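Local coordinates for sugar ABC transporter, sugar-binding protein (Streptococcus pneumoniae, PDB 2HEU), which probably captures sugars outside the cell and hands them to an ABC transporter for import, and is seen here in its sugar-free form, at residues Leu102-Asn107 with Phe311-Thr316; Glu147-Phe152 with Ala186-Gly191; Gln154-Ile159 with Gln164-Ile169; Ala237-Val242 with Ser258-Ala263; His373-Asn378 with Asn390-Phe395. All coordinates share one frame; numbering follows the deposited sequence.

Contact 1: Leu102-Asn107 with Phe311-Thr316. With NA (sodium ion), chain E.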
# COMPACT_ATOMS: atom_id res chain seq x y z
N LEU A 102 17.73 10.53 -7.74
CA LEU A 102 17.22 9.19 -7.37
C LEU A 102 17.98 8.65 -6.15
O LEU A 102 17.39 7.82 -5.40
CB LEU A 102 17.25 8.26 -8.56
CG LEU A 102 16.55 6.94 -8.49
CD1 LEU A 102 15.08 7.13 -8.22
CD2 LEU A 102 16.80 6.10 -9.70
N LYS A 103 19.19 9.08 -5.92
CA LYS A 103 19.96 8.62 -4.80
C LYS A 103 19.33 9.02 -3.44
O LYS A 103 19.69 8.49 -2.39
CB LYS A 103 21.40 9.13 -4.89
CG LYS A 103 22.10 8.68 -6.18
CD LYS A 103 22.01 7.15 -6.44
CE LYS A 103 22.54 6.17 -5.33
NZ LYS A 103 22.47 4.63 -5.66
N ARG A 104 18.39 9.97 -3.46
CA ARG A 104 17.63 10.41 -2.30
C ARG A 104 16.54 9.43 -1.89
O ARG A 104 16.00 9.60 -0.79
CB ARG A 104 17.07 11.81 -2.48
CG ARG A 104 18.16 12.84 -2.77
CD ARG A 104 17.57 14.12 -3.26
NE ARG A 104 18.63 15.12 -3.49
CZ ARG A 104 18.43 16.29 -4.04
NH1 ARG A 104 17.20 16.59 -4.41
NH2 ARG A 104 19.47 17.13 -4.19
N VAL A 105 16.25 8.45 -2.75
CA VAL A 105 15.28 7.39 -2.36
C VAL A 105 16.06 6.34 -1.57
O VAL A 105 17.14 5.93 -1.98
CB VAL A 105 14.66 6.80 -3.59
CG1 VAL A 105 13.65 5.66 -3.19
CG2 VAL A 105 13.91 7.89 -4.40
N LYS A 106 15.49 5.88 -0.48
CA LYS A 106 16.12 4.80 0.32
C LYS A 106 16.64 3.65 -0.46
O LYS A 106 16.02 3.18 -1.44
CB LYS A 106 15.12 4.34 1.38
CG LYS A 106 14.97 5.44 2.41
CD LYS A 106 13.93 5.18 3.47
CE LYS A 106 13.68 6.47 4.27
NZ LYS A 106 12.51 6.44 5.16
N ASN A 107 17.78 3.14 0.01
CA ASN A 107 18.53 2.07 -0.66
C ASN A 107 17.57 0.97 -1.13
O ASN A 107 16.83 0.40 -0.34
CB ASN A 107 19.47 1.47 0.34
CG ASN A 107 20.69 2.26 0.58
OD1 ASN A 107 20.90 3.28 -0.08
ND2 ASN A 107 21.54 1.77 1.44
N PHE A 311 11.01 19.63 -11.52
CA PHE A 311 9.87 19.45 -10.60
C PHE A 311 9.99 18.18 -9.75
O PHE A 311 9.74 18.19 -8.55
CB PHE A 311 8.55 19.50 -11.43
CG PHE A 311 7.29 19.47 -10.62
CD1 PHE A 311 6.99 20.53 -9.82
CD2 PHE A 311 6.45 18.41 -10.65
CE1 PHE A 311 5.82 20.58 -9.12
CE2 PHE A 311 5.30 18.45 -9.88
CZ PHE A 311 4.97 19.53 -9.12
N VAL A 312 10.39 17.09 -10.42
CA VAL A 312 10.61 15.83 -9.70
C VAL A 312 11.74 16.01 -8.65
O VAL A 312 11.60 15.61 -7.48
CB VAL A 312 10.91 14.72 -10.64
CG1 VAL A 312 11.24 13.40 -9.90
CG2 VAL A 312 9.70 14.47 -11.60
N GLU A 313 12.85 16.64 -9.07
CA GLU A 313 13.97 16.84 -8.14
C GLU A 313 13.52 17.64 -6.93
O GLU A 313 13.92 17.34 -5.81
CB GLU A 313 15.12 17.53 -8.88
CG GLU A 313 16.34 17.67 -7.98
CD GLU A 313 16.43 18.94 -7.22
OE1 GLU A 313 16.18 20.02 -7.82
OE2 GLU A 313 16.89 18.89 -6.06
N TYR A 314 12.74 18.68 -7.13
CA TYR A 314 12.32 19.52 -6.07
C TYR A 314 11.61 18.69 -4.97
O TYR A 314 11.89 18.88 -3.77
CB TYR A 314 11.33 20.63 -6.60
CG TYR A 314 10.98 21.66 -5.62
CD1 TYR A 314 9.71 21.80 -5.11
CD2 TYR A 314 11.91 22.59 -5.21
CE1 TYR A 314 9.38 22.77 -4.25
CE2 TYR A 314 11.59 23.62 -4.33
CZ TYR A 314 10.33 23.69 -3.84
OH TYR A 314 9.97 24.63 -2.91
N MET A 315 10.74 17.77 -5.39
CA MET A 315 10.00 16.98 -4.41
C MET A 315 10.88 16.01 -3.65
O MET A 315 10.48 15.54 -2.55
CB MET A 315 8.85 16.27 -5.13
CG MET A 315 7.79 15.66 -4.19
SD MET A 315 6.74 16.95 -3.60
CE MET A 315 7.01 16.46 -2.60
N THR A 316 12.04 15.63 -4.20
CA THR A 316 12.99 14.77 -3.48
C THR A 316 13.79 15.49 -2.37
O THR A 316 14.50 14.83 -1.63
CB THR A 316 13.94 14.05 -4.40
OG1 THR A 316 14.91 15.01 -4.96
CG2 THR A 316 13.34 13.23 -5.53
NA NA E . 20.93 7.53 -0.65
O HOH W 1 19.11 19.99 -5.11
O HOH W 2 19.87 5.52 -1.43
O HOH W 3 22.25 9.44 -0.96
O HOH W 4 22.54 6.61 -2.11

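Contact 2: Glu147-Phe152 with Ala186-Gly191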
# COMPACT_ATOMS: atom_id res chain seq x y z
N GLU A 147 3.84 -11.35 18.77
CA GLU A 147 5.11 -11.45 17.92
C GLU A 147 5.30 -12.70 17.28
O GLU A 147 6.28 -12.89 16.62
CB GLU A 147 6.43 -11.34 18.49
CG GLU A 147 6.25 -11.42 19.68
CD GLU A 147 6.62 -10.15 20.18
OE1 GLU A 147 7.71 -10.15 20.89
OE2 GLU A 147 6.41 -9.18 19.43
N THR A 148 4.31 -13.59 17.31
CA THR A 148 4.28 -14.81 16.55
C THR A 148 2.78 -15.13 16.18
O THR A 148 1.88 -14.66 16.82
CB THR A 148 4.80 -16.04 17.31
OG1 THR A 148 3.97 -16.29 18.40
CG2 THR A 148 6.24 -15.84 17.81
N TRP A 149 2.61 -15.99 15.20
CA TRP A 149 1.30 -16.51 14.87
C TRP A 149 0.64 -17.04 16.14
O TRP A 149 -0.57 -16.77 16.39
CB TRP A 149 1.32 -17.60 13.86
CG TRP A 149 1.85 -17.28 12.49
CD1 TRP A 149 1.91 -16.05 11.85
CD2 TRP A 149 2.40 -18.21 11.58
NE1 TRP A 149 2.43 -16.20 10.60
CE2 TRP A 149 2.70 -17.53 10.38
CE3 TRP A 149 2.59 -19.62 11.59
CZ2 TRP A 149 3.25 -18.15 9.27
CZ3 TRP A 149 3.13 -20.27 10.46
CH2 TRP A 149 3.42 -19.53 9.34
N ASP A 150 1.37 -17.84 16.92
CA ASP A 150 0.73 -18.47 18.08
C ASP A 150 0.36 -17.41 19.10
O ASP A 150 -0.70 -17.55 19.75
CB ASP A 150 1.72 -19.50 18.67
CG ASP A 150 1.80 -20.78 17.89
OD1 ASP A 150 1.19 -20.94 16.86
OD2 ASP A 150 2.58 -21.63 18.40
N GLU A 151 1.17 -16.40 19.29
CA GLU A 151 0.78 -15.33 20.23
C GLU A 151 -0.42 -14.58 19.71
O GLU A 151 -1.26 -14.11 20.49
CB GLU A 151 1.87 -14.34 20.48
CG GLU A 151 3.03 -14.85 21.32
CD GLU A 151 3.99 -13.82 21.72
OE1 GLU A 151 3.98 -12.71 21.27
OE2 GLU A 151 4.87 -14.07 22.61
N PHE A 152 -0.59 -14.44 18.41
CA PHE A 152 -1.77 -13.71 17.85
C PHE A 152 -3.06 -14.51 18.12
O PHE A 152 -4.05 -13.95 18.54
CB PHE A 152 -1.48 -13.46 16.39
CG PHE A 152 -2.39 -12.39 15.73
CD1 PHE A 152 -3.30 -11.61 16.38
CD2 PHE A 152 -2.21 -12.23 14.35
CE1 PHE A 152 -4.03 -10.65 15.67
CE2 PHE A 152 -2.94 -11.28 13.67
CZ PHE A 152 -3.85 -10.48 14.34
N ALA A 186 3.04 -14.55 2.76
CA ALA A 186 4.43 -14.12 2.81
C ALA A 186 5.13 -14.64 4.04
O ALA A 186 6.25 -15.12 3.97
CB ALA A 186 4.46 -12.57 2.72
N THR A 187 4.47 -14.54 5.19
CA THR A 187 5.11 -15.09 6.42
C THR A 187 5.24 -16.59 6.33
O THR A 187 6.19 -17.17 6.85
CB THR A 187 4.41 -14.61 7.70
OG1 THR A 187 3.06 -15.08 7.76
CG2 THR A 187 4.50 -13.11 7.92
N ALA A 188 4.28 -17.26 5.74
CA ALA A 188 4.35 -18.73 5.62
C ALA A 188 5.50 -19.21 4.72
O ALA A 188 6.04 -20.30 4.91
CB ALA A 188 3.05 -19.28 5.10
N THR A 189 5.84 -18.41 3.72
CA THR A 189 6.82 -18.79 2.70
C THR A 189 8.20 -18.16 2.82
O THR A 189 9.14 -18.61 2.17
CB THR A 189 6.27 -18.49 1.30
OG1 THR A 189 6.11 -17.08 1.15
CG2 THR A 189 5.01 -19.23 0.96
N GLY A 190 8.30 -17.12 3.59
CA GLY A 190 9.56 -16.40 3.84
C GLY A 190 9.66 -15.07 3.18
O GLY A 190 10.74 -14.44 3.35
N GLY A 191 8.71 -14.61 2.39
CA GLY A 191 8.78 -13.32 1.80
C GLY A 191 7.87 -13.20 0.61
O GLY A 191 7.09 -14.08 0.29

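Contact 3: Gln154-Ile159 with Gln164-Ile169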
# COMPACT_ATOMS: atom_id res chain seq x y z
N GLN A 154 -3.47 -16.52 20.59
CA GLN A 154 -3.77 -16.45 22.02
C GLN A 154 -4.34 -15.12 22.40
O GLN A 154 -5.20 -15.03 23.26
CB GLN A 154 -2.53 -16.79 22.84
CG GLN A 154 -2.85 -16.97 24.30
CD GLN A 154 -3.80 -18.15 24.52
OE1 GLN A 154 -4.94 -17.96 25.08
NE2 GLN A 154 -3.45 -19.32 24.03
N LEU A 155 -3.87 -14.02 21.80
CA LEU A 155 -4.37 -12.69 22.05
C LEU A 155 -5.85 -12.62 21.74
O LEU A 155 -6.63 -12.08 22.51
CB LEU A 155 -3.55 -11.70 21.19
CG LEU A 155 -4.09 -10.24 21.23
CD1 LEU A 155 -4.06 -9.66 22.62
CD2 LEU A 155 -3.34 -9.46 20.22
N VAL A 156 -6.25 -13.13 20.57
CA VAL A 156 -7.65 -13.10 20.16
C VAL A 156 -8.47 -13.88 21.18
O VAL A 156 -9.52 -13.41 21.62
CB VAL A 156 -7.79 -13.63 18.73
CG1 VAL A 156 -9.21 -13.76 18.31
CG2 VAL A 156 -7.05 -12.68 17.79
N LYS A 157 -8.02 -15.09 21.56
CA LYS A 157 -8.77 -15.87 22.52
C LYS A 157 -8.83 -15.16 23.82
O LYS A 157 -9.88 -15.19 24.51
CB LYS A 157 -8.09 -17.25 22.70
CG LYS A 157 -8.16 -18.09 21.47
CD LYS A 157 -7.31 -19.38 21.59
CE LYS A 157 -7.22 -20.11 20.26
NZ LYS A 157 -6.25 -21.27 20.42
N ASP A 158 -7.79 -14.52 24.29
CA ASP A 158 -7.76 -13.81 25.55
C ASP A 158 -8.72 -12.64 25.55
O ASP A 158 -9.39 -12.40 26.57
CB ASP A 158 -6.35 -13.29 25.89
CG ASP A 158 -5.39 -14.42 26.26
OD1 ASP A 158 -5.80 -15.61 26.41
OD2 ASP A 158 -4.20 -14.10 26.38
N ILE A 159 -8.83 -11.92 24.45
CA ILE A 159 -9.81 -10.81 24.36
C ILE A 159 -11.20 -11.33 24.47
O ILE A 159 -12.07 -10.79 25.20
CB ILE A 159 -9.55 -10.00 23.09
CG1 ILE A 159 -8.22 -9.26 23.18
CG2 ILE A 159 -10.72 -9.03 22.85
CD1 ILE A 159 -7.75 -8.71 21.83
N GLN A 164 -14.69 -8.91 25.34
CA GLN A 164 -14.70 -7.87 24.37
C GLN A 164 -14.40 -8.50 23.02
O GLN A 164 -14.13 -9.69 22.91
CB GLN A 164 -13.72 -6.80 24.77
CG GLN A 164 -14.10 -6.11 26.03
CD GLN A 164 -13.25 -4.82 26.29
OE1 GLN A 164 -13.23 -3.89 25.43
NE2 GLN A 164 -12.61 -4.76 27.43
N THR A 165 -14.54 -7.67 22.00
CA THR A 165 -14.52 -8.13 20.62
C THR A 165 -13.17 -7.84 20.01
O THR A 165 -12.79 -6.69 19.87
CB THR A 165 -15.60 -7.45 19.79
OG1 THR A 165 -16.87 -7.67 20.38
CG2 THR A 165 -15.59 -7.99 18.35
N PRO A 166 -12.44 -8.90 19.61
CA PRO A 166 -11.09 -8.69 19.05
C PRO A 166 -11.10 -7.81 17.79
O PRO A 166 -10.32 -6.87 17.73
CB PRO A 166 -10.60 -10.12 18.76
CG PRO A 166 -11.31 -10.97 19.75
CD PRO A 166 -12.66 -10.33 19.91
N PHE A 167 -11.93 -8.18 16.80
CA PHE A 167 -11.82 -7.56 15.51
C PHE A 167 -13.10 -6.94 15.01
O PHE A 167 -14.18 -7.48 15.16
CB PHE A 167 -11.45 -8.60 14.38
CG PHE A 167 -10.11 -9.29 14.61
CD1 PHE A 167 -8.91 -8.61 14.51
CD2 PHE A 167 -10.10 -10.65 14.84
CE1 PHE A 167 -7.71 -9.28 14.64
CE2 PHE A 167 -8.85 -11.32 14.98
CZ PHE A 167 -7.70 -10.64 14.87
N GLY A 168 -12.93 -5.83 14.28
CA GLY A 168 -13.92 -5.38 13.30
C GLY A 168 -13.52 -5.87 11.92
O GLY A 168 -12.47 -5.52 11.42
N ILE A 169 -14.35 -6.70 11.31
CA ILE A 169 -14.12 -7.25 9.98
C ILE A 169 -15.30 -6.79 9.09
O ILE A 169 -16.47 -6.93 9.45
CB ILE A 169 -14.01 -8.78 9.96
CG1 ILE A 169 -12.84 -9.24 10.85
CG2 ILE A 169 -13.86 -9.31 8.57
CD1 ILE A 169 -11.45 -8.82 10.42

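Contact 4: Ala237-Val242 with Ser258-Ala263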
# COMPACT_ATOMS: atom_id res chain seq x y z
N ALA A 237 -21.01 -6.02 7.08
CA ALA A 237 -20.43 -4.74 7.44
C ALA A 237 -19.49 -4.24 6.36
O ALA A 237 -18.73 -4.99 5.74
CB ALA A 237 -19.67 -4.92 8.73
N GLY A 238 -19.52 -2.92 6.14
CA GLY A 238 -18.64 -2.27 5.24
C GLY A 238 -17.44 -1.64 5.95
O GLY A 238 -17.30 -1.57 7.16
N TYR A 239 -16.55 -1.13 5.11
CA TYR A 239 -15.34 -0.40 5.61
C TYR A 239 -15.72 0.64 6.60
O TYR A 239 -15.10 0.70 7.70
CB TYR A 239 -14.61 0.18 4.41
CG TYR A 239 -13.43 1.03 4.73
CD1 TYR A 239 -12.30 0.49 5.35
CD2 TYR A 239 -13.42 2.32 4.44
CE1 TYR A 239 -11.16 1.30 5.58
CE2 TYR A 239 -12.30 3.13 4.67
CZ TYR A 239 -11.19 2.60 5.24
OH TYR A 239 -10.04 3.36 5.46
N THR A 240 -16.66 1.53 6.30
CA THR A 240 -16.94 2.61 7.25
C THR A 240 -17.49 2.08 8.56
O THR A 240 -17.24 2.63 9.62
CB THR A 240 -17.93 3.68 6.68
OG1 THR A 240 -19.14 3.04 6.26
CG2 THR A 240 -17.22 4.43 5.56
N ASP A 241 -18.22 0.97 8.49
CA ASP A 241 -18.76 0.36 9.68
C ASP A 241 -17.62 -0.08 10.59
O ASP A 241 -17.74 0.06 11.84
CB ASP A 241 -19.63 -0.84 9.36
CG ASP A 241 -20.89 -0.52 8.56
OD1 ASP A 241 -21.41 0.62 8.63
OD2 ASP A 241 -21.38 -1.48 7.89
N VAL A 242 -16.56 -0.72 10.07
CA VAL A 242 -15.44 -1.16 10.94
C VAL A 242 -14.51 -0.05 11.34
O VAL A 242 -13.94 -0.13 12.43
CB VAL A 242 -14.63 -2.37 10.36
CG1 VAL A 242 -15.65 -3.50 10.07
CG2 VAL A 242 -13.81 -1.98 9.15
N SER A 258 -2.47 1.50 5.88
CA SER A 258 -2.09 2.80 6.45
C SER A 258 -3.03 3.92 6.11
O SER A 258 -3.09 4.91 6.82
CB SER A 258 -0.65 3.12 5.94
OG SER A 258 -0.53 3.03 4.55
N TRP A 259 -3.75 3.76 4.98
CA TRP A 259 -4.71 4.75 4.54
C TRP A 259 -5.82 4.95 5.59
O TRP A 259 -6.47 6.00 5.63
CB TRP A 259 -5.35 4.36 3.21
CG TRP A 259 -5.88 2.98 3.16
CD1 TRP A 259 -7.07 2.53 3.64
CD2 TRP A 259 -5.22 1.80 2.63
NE1 TRP A 259 -7.20 1.16 3.43
CE2 TRP A 259 -6.07 0.70 2.83
CE3 TRP A 259 -3.97 1.58 2.03
CZ2 TRP A 259 -5.71 -0.60 2.43
CZ3 TRP A 259 -3.60 0.29 1.64
CH2 TRP A 259 -4.50 -0.75 1.80
N ALA A 260 -6.10 3.96 6.43
CA ALA A 260 -7.27 3.97 7.29
C ALA A 260 -7.18 4.99 8.42
O ALA A 260 -8.20 5.40 8.95
CB ALA A 260 -7.56 2.58 7.86
N ILE A 261 -5.97 5.37 8.82
CA ILE A 261 -5.83 6.24 9.99
C ILE A 261 -6.59 7.57 9.79
O ILE A 261 -7.17 8.10 10.75
CB ILE A 261 -4.36 6.49 10.36
CG1 ILE A 261 -4.24 7.18 11.71
CG2 ILE A 261 -3.58 7.19 9.27
CD1 ILE A 261 -4.93 6.50 12.90
N THR A 262 -6.64 8.08 8.59
CA THR A 262 -7.31 9.32 8.32
C THR A 262 -8.79 9.21 8.65
O THR A 262 -9.40 10.06 9.39
CB THR A 262 -7.13 9.59 6.81
OG1 THR A 262 -5.71 9.47 6.43
CG2 THR A 262 -7.66 10.96 6.46
N ALA A 263 -9.42 8.11 8.17
CA ALA A 263 -10.81 7.86 8.44
C ALA A 263 -11.06 7.65 9.92
O ALA A 263 -12.08 8.10 10.48
CB ALA A 263 -11.32 6.69 7.62

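Contact 5: His373-Asn378 with Asn390-Phe395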
# COMPACT_ATOMS: atom_id res chain seq x y z
N HIS A 373 -9.33 -11.15 -3.23
CA HIS A 373 -10.07 -10.57 -2.09
C HIS A 373 -11.23 -11.46 -1.73
O HIS A 373 -11.49 -11.80 -0.57
CB HIS A 373 -10.60 -9.17 -2.44
CG HIS A 373 -9.60 -8.22 -3.00
ND1 HIS A 373 -10.03 -7.07 -3.56
CD2 HIS A 373 -8.25 -8.27 -3.11
CE1 HIS A 373 -8.96 -6.43 -3.99
NE2 HIS A 373 -7.85 -7.09 -3.70
N THR A 374 -12.01 -11.85 -2.75
CA THR A 374 -13.24 -12.60 -2.54
C THR A 374 -12.95 -13.95 -1.88
O THR A 374 -13.65 -14.35 -0.97
CB THR A 374 -13.98 -12.78 -3.87
OG1 THR A 374 -14.30 -11.48 -4.36
CG2 THR A 374 -15.18 -13.69 -3.77
N LEU A 375 -11.95 -14.70 -2.40
CA LEU A 375 -11.71 -16.01 -1.81
C LEU A 375 -11.25 -15.88 -0.36
O LEU A 375 -11.55 -16.75 0.48
CB LEU A 375 -10.74 -16.83 -2.64
CG LEU A 375 -9.28 -16.39 -2.75
CD1 LEU A 375 -8.42 -16.88 -1.58
CD2 LEU A 375 -8.65 -16.81 -4.08
N THR A 376 -10.56 -14.79 -0.03
CA THR A 376 -10.10 -14.56 1.31
C THR A 376 -11.28 -14.34 2.26
O THR A 376 -11.42 -15.01 3.30
CB THR A 376 -9.16 -13.35 1.36
OG1 THR A 376 -7.99 -13.64 0.53
CG2 THR A 376 -8.70 -13.04 2.78
N MET A 377 -12.17 -13.40 1.89
CA MET A 377 -13.30 -13.09 2.76
C MET A 377 -14.26 -14.28 2.79
O MET A 377 -14.88 -14.55 3.83
CB MET A 377 -13.99 -11.83 2.29
CG MET A 377 -15.06 -11.31 3.28
SD MET A 377 -14.43 -10.92 4.92
CE MET A 377 -13.65 -9.35 4.60
N ASN A 378 -14.43 -14.98 1.67
CA ASN A 378 -15.36 -16.13 1.68
C ASN A 378 -14.86 -17.20 2.60
O ASN A 378 -15.68 -17.91 3.19
CB ASN A 378 -15.53 -16.70 0.26
CG ASN A 378 -16.42 -15.88 -0.61
OD1 ASN A 378 -16.95 -14.86 -0.18
ND2 ASN A 378 -16.53 -16.19 -1.89
N ASN A 390 -9.47 -24.54 -3.91
CA ASN A 390 -10.02 -24.57 -5.24
C ASN A 390 -10.11 -23.18 -5.85
O ASN A 390 -9.78 -22.96 -7.04
CB ASN A 390 -11.39 -25.23 -5.20
CG ASN A 390 -11.35 -26.73 -4.93
OD1 ASN A 390 -10.29 -27.35 -4.99
ND2 ASN A 390 -12.50 -27.26 -4.58
N ASP A 391 -10.55 -22.20 -5.05
CA ASP A 391 -10.62 -20.82 -5.49
C ASP A 391 -9.27 -20.26 -5.86
O ASP A 391 -9.15 -19.48 -6.82
CB ASP A 391 -11.23 -19.94 -4.40
CG ASP A 391 -12.69 -20.14 -4.10
OD1 ASP A 391 -13.39 -20.74 -4.88
OD2 ASP A 391 -13.12 -19.59 -3.04
N LEU A 392 -8.26 -20.57 -5.08
CA LEU A 392 -6.90 -20.11 -5.38
C LEU A 392 -6.45 -20.65 -6.71
O LEU A 392 -5.93 -19.90 -7.55
CB LEU A 392 -5.91 -20.56 -4.27
CG LEU A 392 -6.03 -19.74 -2.95
CD1 LEU A 392 -5.43 -20.52 -1.82
CD2 LEU A 392 -5.35 -18.38 -3.09
N ASN A 393 -6.61 -21.96 -6.95
CA ASN A 393 -6.21 -22.47 -8.27
C ASN A 393 -7.05 -21.85 -9.39
O ASN A 393 -6.51 -21.56 -10.47
CB ASN A 393 -6.26 -23.99 -8.35
CG ASN A 393 -5.11 -24.61 -7.56
OD1 ASN A 393 -3.93 -24.35 -7.82
ND2 ASN A 393 -5.45 -25.42 -6.56
N ALA A 394 -8.34 -21.66 -9.17
CA ALA A 394 -9.15 -21.09 -10.23
C ALA A 394 -8.69 -19.71 -10.59
O ALA A 394 -8.71 -19.31 -11.75
CB ALA A 394 -10.63 -21.09 -9.83
N PHE A 395 -8.25 -18.95 -9.58
CA PHE A 395 -7.77 -17.57 -9.79
C PHE A 395 -6.41 -17.52 -10.44
O PHE A 395 -6.19 -16.73 -11.35
CB PHE A 395 -7.73 -16.88 -8.40
CG PHE A 395 -7.14 -15.51 -8.41
CD1 PHE A 395 -7.69 -14.50 -9.17
CD2 PHE A 395 -6.01 -15.22 -7.65
CE1 PHE A 395 -7.15 -13.21 -9.15
CE2 PHE A 395 -5.48 -13.96 -7.64
CZ PHE A 395 -6.03 -12.96 -8.36
O HOH W 5 -12.53 -19.23 -0.31
O HOH W 6 -14.33 -17.19 -3.83

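Contact 1: Leu102-Asn107 with Phe311-Thr316
Arg104 reaches from the 3-10 segment 102-104 to the C-terminal end of helix 305-315, where its NH1 is gripped by two oxygens. Glu313 OE2 accepts from Arg104 NH1 at 2.8 Å with an N-H...O angle of 163°, forming a salt bridge, and Thr316 OG1 accepts from the same nitrogen. Both acceptors lie at the guanidinium edge, close to its plane; the carboxylate, met through its anti lone pair, is turned 65° from that plane. Thr316 OG1 in turn donates to Glu313 O at 2.7 Å, which fixes the hydroxyl's rotation, and the Arg104 CD methylene lies 3.3 Å from Thr316 OG1. This side is compact. The looser side is bridged by a water that accepts from Arg104 NH2 and donates to Glu313 OE2, while Glu313 OE1 pairs with Arg317. Next to Arg104, Lys103 O binds a sodium ion at 2.3 Å, with three waters and Glu335 among the other ligands. The helix carrying Glu313 also packs on helix 31-44 through Phe311 and Tyr314, and on strand 295-298 through Phe311, Val312 and Met315.

Contact 2: Glu147-Phe152 with Ala186-Gly191
Trp149, in the first turn of helix 149-161, reaches across to the last turn of helix 178-189 and meets Thr187 and Ala188 with the edge of its indole. From CB the side chain leaves with CG anti to the carbonyl carbon (chi1 -63°), which points the ring toward helix 178-189. Past CG, the five-membered ring presents NE1, which donates to Thr187 OG1 at 3.1 Å. The hydroxyl lies only 5° out of the indole plane, but the N-H...O angle of 142° leaves the bond bent. The next ring atoms follow the same hydroxyl, CE2 and then CZ2, the latter 3.4 Å from Thr187 OG1. CZ2 also comes within 3.8 Å of Ala188 N, and at the far corner Trp149 CH2 touches Ala188 CB at 4.3 Å. Asp216 and Val220 of helix 212-222 also touch the tryptophan. The start of helix 149-161 is capped by Thr148, whose OG1 accepts from Glu151 N at 2.9 Å. Thr187 OG1 has its stronger partner within its own helix, Leu183 O, to which it is hydrogen-bonded. The hydroxyl can therefore give its proton to its own helix while its oxygen accepts the indole N-H, so one small polar group satisfies the buried tryptophan nitrogen and helps to set the ring's rotation, in an otherwise apolar contact.

Contact 3: Gln154-Ile159 with Gln164-Ile169
Val156 and Ile159, one turn apart on helix 149-161, pack against the loop that follows this helix and doubles back on it, in the solute-binding protein fold. Val156 comes first and divides its branches: CG1, anti to the backbone N (chi1 174°), rests 3.8 Å from Pro166 CG, whereas CG2 approaches the Phe167 ring obliquely, 3.6 Å from CE2 and as close to CZ. The carbonyl oxygen of Val156 also lies against the proline ring, 3.6 Å from Pro166 CG. One turn later, Ile159 directs CG2 at the same proline, reaching Pro166 CG at 3.7 Å, so that Pro166 fits between the two side chains. Met253 of strand 253-257 touches Ile159, Pro166 and Phe167, and backbone bonds from Gly168 to Met253 and from Thr165 to Leu252 tie the returning chain to that part of the fold. Where the chain turns back, Gln164 N donates to Ile159 O over 3.2 Å, nearly straight at 170° but tilted 32° from the carbonyl plane.

Contact 4: Ala237-Val242 with Ser258-Ala263
Tyr239 crosses from the first turn of helix 239-247 to the start of helix 260-265, plain packing that links the helices before and after strand 253-257 in the solute-binding protein fold. The closest packing is around the hydroxyl: Tyr239 OH lies 3.4 Å from Ala260 CA and 3.5 Å from Ala260 CB, with Ala263 CB farther along the helix at 4.2 Å. CG is anti to the backbone N (chi1 176°), which carries the ring toward 258-263, and the Ala260 methyl meets it at the edge. Aromatic contact is slight. Tyr239 OH sits in the plane of the Trp259 indole, 3.6 Å from CD1 at its edge, and the rings do not stack. No hydrogen bond joins the segments; within 237-242, Asp241 OD2 accepts from the N-cap residue Gly238 through its N at 2.9 Å, and Tyr239 N bonds Asp173. Around this junction, the Tyr239 ring meets Trp175, Asn256 of strand 253-257 touches the tyrosine, and Ala260 touches Tyr132 of strand 129-134 and Ile243 of helix 239-247.

Contact 5: His373-Asn378 with Asn390-Phe395
Asp391 and Leu375 meet through their CB atoms where helices 370-382 and 385-396 run antiparallel, at 179° with 9.9 Å between the axes of the two short segments. Along the second helix, Asp391 comes first. Its CB packs on Leu375 CB at 3.6 Å, where the backbones are nearest, and its carboxylate reaches two bridging waters. OD2 accepts from both: one also donates to Leu375 O at 2.8 Å, the other takes a weak bond from Asn378 ND2. The charge is thus linked to the opposite helix through solvent, without a direct hydrogen bond. Leu392 follows and adds the apolar part. Leu392 CD2 lies 3.7 Å from Leu375 CD1 and 3.8 Å from Leu375 CD2, the two side chains crossing at about a right angle. Leu375 reaches it because its CG sits between the backbone N and the carbonyl carbon (chi1 68°), which spreads both methyls toward the second helix. One turn on from Asp391, Phe395 offers only its CB, 4.4 Å from Leu375 CD2; its ring meets Trp366 edge-to-face, and the side chain also touches Phe372. Leu392 also touches Phe185 of helix 178-189 and Met214 of helix 212-222. One leucine packed against Asp391, Leu392 and Phe395 of the facing helix, with a water-bridged aspartate beside it, is the packing of an antiparallel helical hairpin, here close to the C-terminus of the binding protein.

In the fold
Contacts 3 and 5 are buried and mainly apolar, whereas contacts 1, 2 and 4 are partly buried; contact 1 alone joins its segments by a salt bridge. Contact 1 stands apart, its centre 31 Å or more from the others and, with its ion pair, across the chain's centre from contacts 3, 4 and 5; the loop it closes encloses contacts 2, 3 and 4. Contacts 2 and 3 share helix 149-161 and meet where Phe152 CE1 lies 3.8 Å from Phe167 CZ. Contact 3 also packs on contact 4, through Ile169 and Val242, and on contact 5, through Ile169 and Met377. In contacts 2 and 4 an aromatic side chain spans between helices, but only the indole of contact 2 makes a hydrogen bond across.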